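Local coordinates for ZYG-9 (Caenorhabditis elegans, PDB 2OF3), which plays a major role in organising microtubules and spindle poles during mitosis and meiosis in one-cell embryos, at residues 136-141 against 154-159; 164-169 against 204-209; 170-175 against 189-194. All coordinates share one frame; numbering follows the deposited sequence.

Interaction 1 (136-141 against 154-159); sequences YLLLKT and DIVNVL
Leu137 pushes one methyl, CD2, into the flank of helix 146-163, and that single atom makes most of the contact. It meets CG2 of Ile155 at 3.7 Å, CG2 of Val156 at 3.8 Å and CD1 of Leu159 at 3.9 Å, two methyls from adjacent residues and a third from one turn further along helix 146-163. The side chain gets there because its CG lies opposite the backbone N (chi1 175°), so that the branch extends out from helix 127-139 toward its neighbour. Against both Ile155 and Val156 it runs at a slant. Val156 supplies the second large share: its CG2, set beside its own backbone N, also receives CD2 of Leu138 at 4.1 Å, the two side chains meeting nearly at right angles. One valine methyl therefore sits against two consecutive leucines. Ile155 uses the short branch, CG2, while its side chain also touches Leu108 and Lys112 of helix 101-120. Phe96 and Val152 pack on Leu137, and Met125 on Leu159, so further protein surrounds the group. The antiparallel pairing of consecutive helices is that of the HEAT-like alpha-solenoid on which TOG domains are built, and the contact lies near the middle of the chain. Within 136-141, the carbonyl O of Leu138 takes the backbone N of Thr141 at 3.2 Å and its OG1 at 2.6 Å. The hydroxyl comes in the carbonyl plane at a C=O...O angle of 150°, and this grip satisfies a polar group next to the hydrophobic patch. No hydrogen bond or charge links the two segments: what joins them is the burial of branched aliphatic side chains, and their relative placing probably depends on how the methyls fit.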
# COMPACT_ATOMS: atom_id res chain seq x y z
N TYR A 136 5.56 1.05 0.61
CA TYR A 136 6.13 0.21 1.70
C TYR A 136 5.14 -0.81 2.19
O TYR A 136 5.54 -1.91 2.56
CB TYR A 136 6.59 1.07 2.86
CG TYR A 136 7.63 2.04 2.39
CD1 TYR A 136 8.92 1.60 2.12
CD2 TYR A 136 7.29 3.39 2.16
CE1 TYR A 136 9.90 2.50 1.62
CE2 TYR A 136 8.25 4.32 1.65
CZ TYR A 136 9.54 3.84 1.40
OH TYR A 136 10.46 4.71 0.92
N LEU A 137 3.85 -0.46 2.22
CA LEU A 137 2.81 -1.43 2.62
C LEU A 137 2.84 -2.60 1.66
O LEU A 137 2.62 -3.76 2.09
CB LEU A 137 1.42 -0.81 2.64
CG LEU A 137 0.25 -1.76 2.91
CD1 LEU A 137 0.17 -2.13 4.42
CD2 LEU A 137 -0.99 -1.07 2.45
N LEU A 138 3.09 -2.33 0.38
CA LEU A 138 3.15 -3.39 -0.63
C LEU A 138 4.29 -4.39 -0.43
O LEU A 138 4.19 -5.55 -0.87
CB LEU A 138 3.11 -2.82 -2.06
CG LEU A 138 1.82 -2.11 -2.43
CD1 LEU A 138 1.96 -1.54 -3.82
CD2 LEU A 138 0.61 -3.01 -2.33
N LEU A 139 5.36 -3.99 0.25
CA LEU A 139 6.38 -4.94 0.64
C LEU A 139 5.81 -6.10 1.50
O LEU A 139 6.27 -7.25 1.39
CB LEU A 139 7.52 -4.26 1.42
CG LEU A 139 8.34 -3.19 0.67
CD1 LEU A 139 9.36 -2.48 1.64
CD2 LEU A 139 9.04 -3.79 -0.58
N LYS A 140 4.82 -5.80 2.33
CA LYS A 140 4.33 -6.71 3.32
C LYS A 140 3.34 -7.66 2.70
O LYS A 140 2.94 -8.67 3.34
CB LYS A 140 3.64 -5.90 4.43
CG LYS A 140 4.63 -5.01 5.22
CD LYS A 140 5.62 -5.80 6.04
CE LYS A 140 6.96 -5.82 5.31
NZ LYS A 140 7.89 -6.76 6.01
N THR A 141 2.92 -7.36 1.46
CA THR A 141 2.21 -8.38 0.65
C THR A 141 3.07 -9.62 0.41
O THR A 141 2.54 -10.68 0.09
CB THR A 141 1.65 -7.86 -0.72
OG1 THR A 141 2.73 -7.56 -1.63
CG2 THR A 141 0.75 -6.65 -0.53
N ASP A 154 -6.52 -6.31 3.19
CA ASP A 154 -7.68 -5.54 3.73
C ASP A 154 -7.35 -4.06 3.82
O ASP A 154 -8.23 -3.22 3.55
CB ASP A 154 -8.11 -6.02 5.12
CG ASP A 154 -8.66 -7.45 5.13
OD1 ASP A 154 -9.24 -7.89 4.08
OD2 ASP A 154 -8.49 -8.14 6.17
N ILE A 155 -6.12 -3.72 4.20
CA ILE A 155 -5.71 -2.27 4.18
C ILE A 155 -5.62 -1.74 2.74
O ILE A 155 -6.08 -0.68 2.45
CB ILE A 155 -4.35 -2.01 4.94
CG1 ILE A 155 -4.49 -2.32 6.43
CG2 ILE A 155 -3.80 -0.56 4.73
CD1 ILE A 155 -3.16 -2.84 6.98
N VAL A 156 -5.07 -2.52 1.82
CA VAL A 156 -5.03 -2.13 0.42
C VAL A 156 -6.45 -1.87 -0.08
O VAL A 156 -6.66 -0.95 -0.85
CB VAL A 156 -4.35 -3.21 -0.42
CG1 VAL A 156 -4.47 -2.86 -1.92
CG2 VAL A 156 -2.84 -3.29 -0.05
N ASN A 157 -7.43 -2.70 0.29
CA ASN A 157 -8.83 -2.55 -0.19
C ASN A 157 -9.47 -1.25 0.30
O ASN A 157 -10.24 -0.61 -0.45
CB ASN A 157 -9.71 -3.76 0.25
CG ASN A 157 -9.41 -5.04 -0.54
OD1 ASN A 157 -8.75 -5.00 -1.60
ND2 ASN A 157 -9.90 -6.19 -0.02
N VAL A 158 -9.16 -0.82 1.51
CA VAL A 158 -9.61 0.52 1.98
C VAL A 158 -8.94 1.68 1.18
O VAL A 158 -9.62 2.61 0.71
CB VAL A 158 -9.39 0.70 3.51
CG1 VAL A 158 -9.87 2.05 3.99
CG2 VAL A 158 -10.12 -0.45 4.28
N LEU A 159 -7.63 1.62 1.01
CA LEU A 159 -6.91 2.62 0.25
C LEU A 159 -7.36 2.70 -1.19
O LEU A 159 -7.35 3.78 -1.77
CB LEU A 159 -5.40 2.32 0.27
CG LEU A 159 -4.68 2.64 1.58
CD1 LEU A 159 -3.33 1.89 1.67
CD2 LEU A 159 -4.48 4.15 1.65

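Interaction 2 (164-169 against 204-209)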
# COMPACT_ATOMS: atom_id res chain seq x y z
N GLY A 164 -8.31 5.28 -5.32
CA GLY A 164 -8.85 4.93 -6.62
C GLY A 164 -7.88 4.11 -7.44
O GLY A 164 -6.66 4.27 -7.32
N PRO A 165 -8.41 3.19 -8.28
CA PRO A 165 -7.57 2.37 -9.15
C PRO A 165 -6.58 3.07 -10.03
O PRO A 165 -5.44 2.58 -10.20
CB PRO A 165 -8.60 1.63 -9.97
CG PRO A 165 -9.63 1.36 -8.97
CD PRO A 165 -9.81 2.76 -8.36
N LEU A 166 -6.95 4.21 -10.60
CA LEU A 166 -6.03 4.90 -11.48
C LEU A 166 -4.78 5.35 -10.78
O LEU A 166 -3.71 5.29 -11.35
CB LEU A 166 -6.73 6.06 -12.23
CG LEU A 166 -5.83 6.94 -13.13
CD1 LEU A 166 -5.21 6.15 -14.31
CD2 LEU A 166 -6.62 8.14 -13.65
N LYS A 167 -4.88 5.86 -9.56
CA LYS A 167 -3.67 6.29 -8.86
C LYS A 167 -2.97 5.16 -8.10
O LYS A 167 -1.80 5.28 -7.81
CB LYS A 167 -3.97 7.42 -7.84
CG LYS A 167 -4.41 8.76 -8.43
CD LYS A 167 -3.27 9.50 -9.12
CE LYS A 167 -3.68 10.97 -9.57
NZ LYS A 167 -4.56 11.66 -8.52
N MET A 168 -3.68 4.07 -7.75
CA MET A 168 -3.06 2.91 -7.11
C MET A 168 -2.23 2.04 -8.06
O MET A 168 -1.18 1.52 -7.70
CB MET A 168 -4.14 2.04 -6.45
CG MET A 168 -4.74 2.60 -5.07
SD MET A 168 -3.63 2.74 -3.65
CE MET A 168 -3.57 1.03 -3.20
N THR A 169 -2.70 1.90 -9.30
CA THR A 169 -2.16 0.89 -10.23
C THR A 169 -0.71 1.09 -10.57
O THR A 169 0.03 0.10 -10.60
CB THR A 169 -3.04 0.76 -11.48
OG1 THR A 169 -4.33 0.34 -11.05
CG2 THR A 169 -2.48 -0.27 -12.52
N LYS A 204 -6.47 2.67 -19.11
CA LYS A 204 -5.83 2.62 -20.41
C LYS A 204 -4.47 3.35 -20.58
O LYS A 204 -3.63 2.86 -21.37
CB LYS A 204 -6.80 3.07 -21.50
CG LYS A 204 -7.87 2.00 -21.86
CD LYS A 204 -7.34 0.55 -22.12
CE LYS A 204 -8.18 -0.20 -23.21
NZ LYS A 204 -9.71 0.03 -23.25
N SER A 205 -4.25 4.47 -19.87
CA SER A 205 -2.95 5.21 -19.98
C SER A 205 -1.79 4.47 -19.33
O SER A 205 -0.60 4.84 -19.53
CB SER A 205 -3.04 6.61 -19.33
OG SER A 205 -3.33 6.52 -17.93
N LEU A 206 -2.11 3.42 -18.58
CA LEU A 206 -1.10 2.73 -17.77
C LEU A 206 -0.43 1.50 -18.43
O LEU A 206 0.58 0.99 -17.92
CB LEU A 206 -1.68 2.37 -16.39
CG LEU A 206 -2.19 3.61 -15.61
CD1 LEU A 206 -2.66 3.15 -14.26
CD2 LEU A 206 -1.06 4.66 -15.50
N SER A 207 -0.95 1.05 -19.57
CA SER A 207 -0.27 -0.05 -20.25
C SER A 207 -0.24 -1.32 -19.33
O SER A 207 0.79 -2.00 -19.21
CB SER A 207 1.17 0.32 -20.65
OG SER A 207 1.18 1.20 -21.77
N VAL A 208 -1.38 -1.61 -18.71
CA VAL A 208 -1.51 -2.76 -17.87
C VAL A 208 -1.26 -4.05 -18.66
O VAL A 208 -0.44 -4.86 -18.24
CB VAL A 208 -2.90 -2.82 -17.22
CG1 VAL A 208 -3.10 -4.15 -16.49
CG2 VAL A 208 -3.10 -1.62 -16.26
N GLU A 209 -1.93 -4.24 -19.79
CA GLU A 209 -1.79 -5.50 -20.57
C GLU A 209 -0.36 -5.78 -20.92
O GLU A 209 0.12 -6.89 -20.67
CB GLU A 209 -2.66 -5.53 -21.83
CG GLU A 209 -4.12 -5.20 -21.61
CD GLU A 209 -4.43 -3.68 -21.79
OE1 GLU A 209 -3.59 -2.80 -21.50
OE2 GLU A 209 -5.56 -3.38 -22.22
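Leu206 reaches from the turn ahead of helix 208-212 to helix 165-174, and its CD1 is the atom that arrives. It lies 3.7 Å from CB of Thr169 and also touches CG2 of the same residue. At 3.8 Å from the carbonyl O of Leu166, this CD1 of Leu206 meets the helix backbone as well. With CG on the side away from its own carbonyl carbon and chi2 at -177°, the leucine is extended, which carries CD1 across the gap. Leu166 answers with an end that turns nearer than its first bond suggests: its CD1 stands 3.9 Å from CD1 of Leu206, and the two leucines pass at a slant. The same Leu166 methyl lies 4.1 Å from OG of Ser205, a loose approach on the more exposed side of the contact. Helix 165-174 and helix 208-212 belong to neighbouring parts of the HEAT-like alpha-solenoid of the TOG domain, with helix 181-198 between them in sequence; its Tyr194 packs against Pro165, Met168 and Thr169, and its Ile191 on Val208. Thr169 divides its two branches between two tasks. CG2 points opposite the backbone N and meets CG2 of Val208 at 4.0 Å, the side chains running almost perpendicular. OG1 stands beside the backbone N and bonds back to the carbonyl O of Pro165 at 2.6 Å, tilted 33° from the carbonyl plane. Because the backbone N of Thr169 reaches this oxygen from the opposite face, two donors hold it and the hydroxyl bond fixes the rotation of the side chain. With an alanine in place of Thr169, CG2 and OG1 are gone: CG2 of Val208 and CD1 of Leu206 would probably lose this packing, and the carbonyl O of Pro165 its second donor.

Interaction 3 (170-175 against 189-194)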
# COMPACT_ATOMS: atom_id res chain seq x y z
N PRO A 170 -0.25 2.35 -10.80
CA PRO A 170 1.20 2.56 -11.06
C PRO A 170 2.12 1.99 -9.94
O PRO A 170 3.23 1.46 -10.23
CB PRO A 170 1.32 4.11 -11.13
CG PRO A 170 -0.04 4.59 -11.51
CD PRO A 170 -1.02 3.62 -10.91
N MET A 171 1.69 2.08 -8.67
CA MET A 171 2.48 1.56 -7.54
C MET A 171 2.39 0.04 -7.53
O MET A 171 3.37 -0.63 -7.23
CB MET A 171 1.93 2.14 -6.22
CG MET A 171 2.35 3.68 -6.00
SD MET A 171 1.73 4.51 -4.54
CE MET A 171 0.03 4.37 -4.78
N LEU A 172 1.20 -0.50 -7.84
CA LEU A 172 1.02 -1.96 -7.95
C LEU A 172 1.85 -2.52 -9.11
O LEU A 172 2.49 -3.56 -8.94
CB LEU A 172 -0.45 -2.33 -8.11
CG LEU A 172 -1.26 -2.12 -6.84
CD1 LEU A 172 -2.70 -2.05 -7.29
CD2 LEU A 172 -1.03 -3.29 -5.83
N LEU A 173 1.90 -1.80 -10.25
CA LEU A 173 2.79 -2.19 -11.39
C LEU A 173 4.22 -2.14 -11.00
O LEU A 173 5.01 -3.07 -11.31
CB LEU A 173 2.50 -1.38 -12.69
CG LEU A 173 1.11 -1.56 -13.33
CD1 LEU A 173 0.87 -0.51 -14.42
CD2 LEU A 173 0.88 -3.04 -13.92
N ASP A 174 4.61 -1.09 -10.28
CA ASP A 174 6.00 -0.96 -9.86
C ASP A 174 6.43 -2.10 -8.93
O ASP A 174 7.57 -2.59 -8.98
CB ASP A 174 6.20 0.38 -9.13
CG ASP A 174 7.65 0.88 -9.25
OD1 ASP A 174 8.16 0.98 -10.42
OD2 ASP A 174 8.29 1.16 -8.20
N ALA A 175 5.50 -2.50 -8.07
CA ALA A 175 5.69 -3.67 -7.17
C ALA A 175 6.03 -4.95 -7.88
O ALA A 175 6.57 -5.81 -7.29
CB ALA A 175 4.45 -3.87 -6.32
N LEU A 189 -3.10 -9.71 -8.25
CA LEU A 189 -4.48 -10.01 -7.78
C LEU A 189 -5.27 -8.73 -7.50
O LEU A 189 -6.46 -8.69 -7.76
CB LEU A 189 -4.46 -10.89 -6.50
CG LEU A 189 -3.94 -12.32 -6.75
CD1 LEU A 189 -3.87 -13.02 -5.43
CD2 LEU A 189 -4.79 -13.14 -7.77
N VAL A 190 -4.64 -7.72 -6.93
CA VAL A 190 -5.31 -6.42 -6.76
C VAL A 190 -5.68 -5.78 -8.15
O VAL A 190 -6.84 -5.36 -8.37
CB VAL A 190 -4.47 -5.42 -5.91
CG1 VAL A 190 -5.26 -4.08 -5.73
CG2 VAL A 190 -4.18 -6.02 -4.50
N ILE A 191 -4.73 -5.75 -9.08
CA ILE A 191 -5.03 -5.31 -10.44
C ILE A 191 -6.16 -6.12 -11.03
O ILE A 191 -7.07 -5.55 -11.62
CB ILE A 191 -3.78 -5.36 -11.31
CG1 ILE A 191 -2.73 -4.33 -10.80
CG2 ILE A 191 -4.16 -5.16 -12.83
CD1 ILE A 191 -1.26 -4.50 -11.36
N GLU A 192 -6.15 -7.45 -10.88
CA GLU A 192 -7.23 -8.23 -11.41
C GLU A 192 -8.59 -7.77 -10.82
O GLU A 192 -9.59 -7.65 -11.52
CB GLU A 192 -6.99 -9.73 -11.14
CG GLU A 192 -8.12 -10.56 -11.70
CD GLU A 192 -8.16 -11.98 -11.19
OE1 GLU A 192 -7.17 -12.45 -10.57
OE2 GLU A 192 -9.20 -12.63 -11.45
N TYR A 193 -8.63 -7.51 -9.52
CA TYR A 193 -9.84 -7.08 -8.88
C TYR A 193 -10.34 -5.70 -9.38
O TYR A 193 -11.55 -5.49 -9.53
CB TYR A 193 -9.55 -7.11 -7.40
CG TYR A 193 -10.46 -6.37 -6.47
CD1 TYR A 193 -11.75 -6.85 -6.16
CD2 TYR A 193 -10.00 -5.23 -5.85
CE1 TYR A 193 -12.57 -6.14 -5.23
CE2 TYR A 193 -10.78 -4.54 -4.95
CZ TYR A 193 -12.06 -4.99 -4.64
OH TYR A 193 -12.77 -4.23 -3.69
N TYR A 194 -9.43 -4.77 -9.62
CA TYR A 194 -9.78 -3.47 -10.21
C TYR A 194 -10.48 -3.65 -11.57
O TYR A 194 -11.48 -2.97 -11.90
CB TYR A 194 -8.52 -2.64 -10.40
CG TYR A 194 -7.84 -2.13 -9.13
CD1 TYR A 194 -8.47 -2.17 -7.88
CD2 TYR A 194 -6.58 -1.50 -9.21
CE1 TYR A 194 -7.82 -1.64 -6.72
CE2 TYR A 194 -5.93 -1.00 -8.09
CZ TYR A 194 -6.55 -1.06 -6.85
OH TYR A 194 -5.87 -0.53 -5.75
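Leu172 is the bump of this contact, and the hollow that takes it is formed by Val190, Ile191 and Tyr194 of the next helix. Helices 165-174 and 181-198 follow one another as an antiparallel pair in the HEAT-like alpha-solenoid of the TOG domain; the segment axes cross at -146° and approach to 10.3 Å. CD1 of Leu172 lodges in the notch formed by CG1 of Val190 at 3.6 Å and CE2 of Tyr194 at 3.5 Å, while CD2 settles over CB of Val190 at 4.0 Å. Leucine and valine meet roughly at a right angle; leucine and tyrosine come at each other from opposite directions. The tyrosine wall is fixed at its far end, where OH is hydrogen-bonded to Ser160 of helix 146-163, and one face of its ring lies against the carbonyl O of Val190. In the reverse sense, Ile191 sends its long branch toward two leucines of the other helix: its CD1 lies 4.0 Å from CB of Leu172, and the same CD1 of Ile191 meets CD2 of Leu173 at 3.6 Å, the isoleucine and Leu173 side chains crossing at about a right angle.

In the fold
Interactions 1 and 3 are buried and wholly aliphatic or aromatic in their contacts, each pairing consecutive antiparallel helices; interaction 2 lies farther from the centre of the chain, is partly exposed, and adds a serine hydroxyl and a threonine to its leucines. Interactions 2 and 3 share helix 165-174, with centres about 8 Å apart. Interaction 2 joins the start of that helix to the turn leading into helix 208-212, and interaction 3 its later part to helix 181-198. Methionine links 1 to 2, Met168 CE lying 4.1 Å from CB of Leu159, and leucines link 1 to 3, CD2 of Leu138 lying 3.9 Å from CD2 of Leu172.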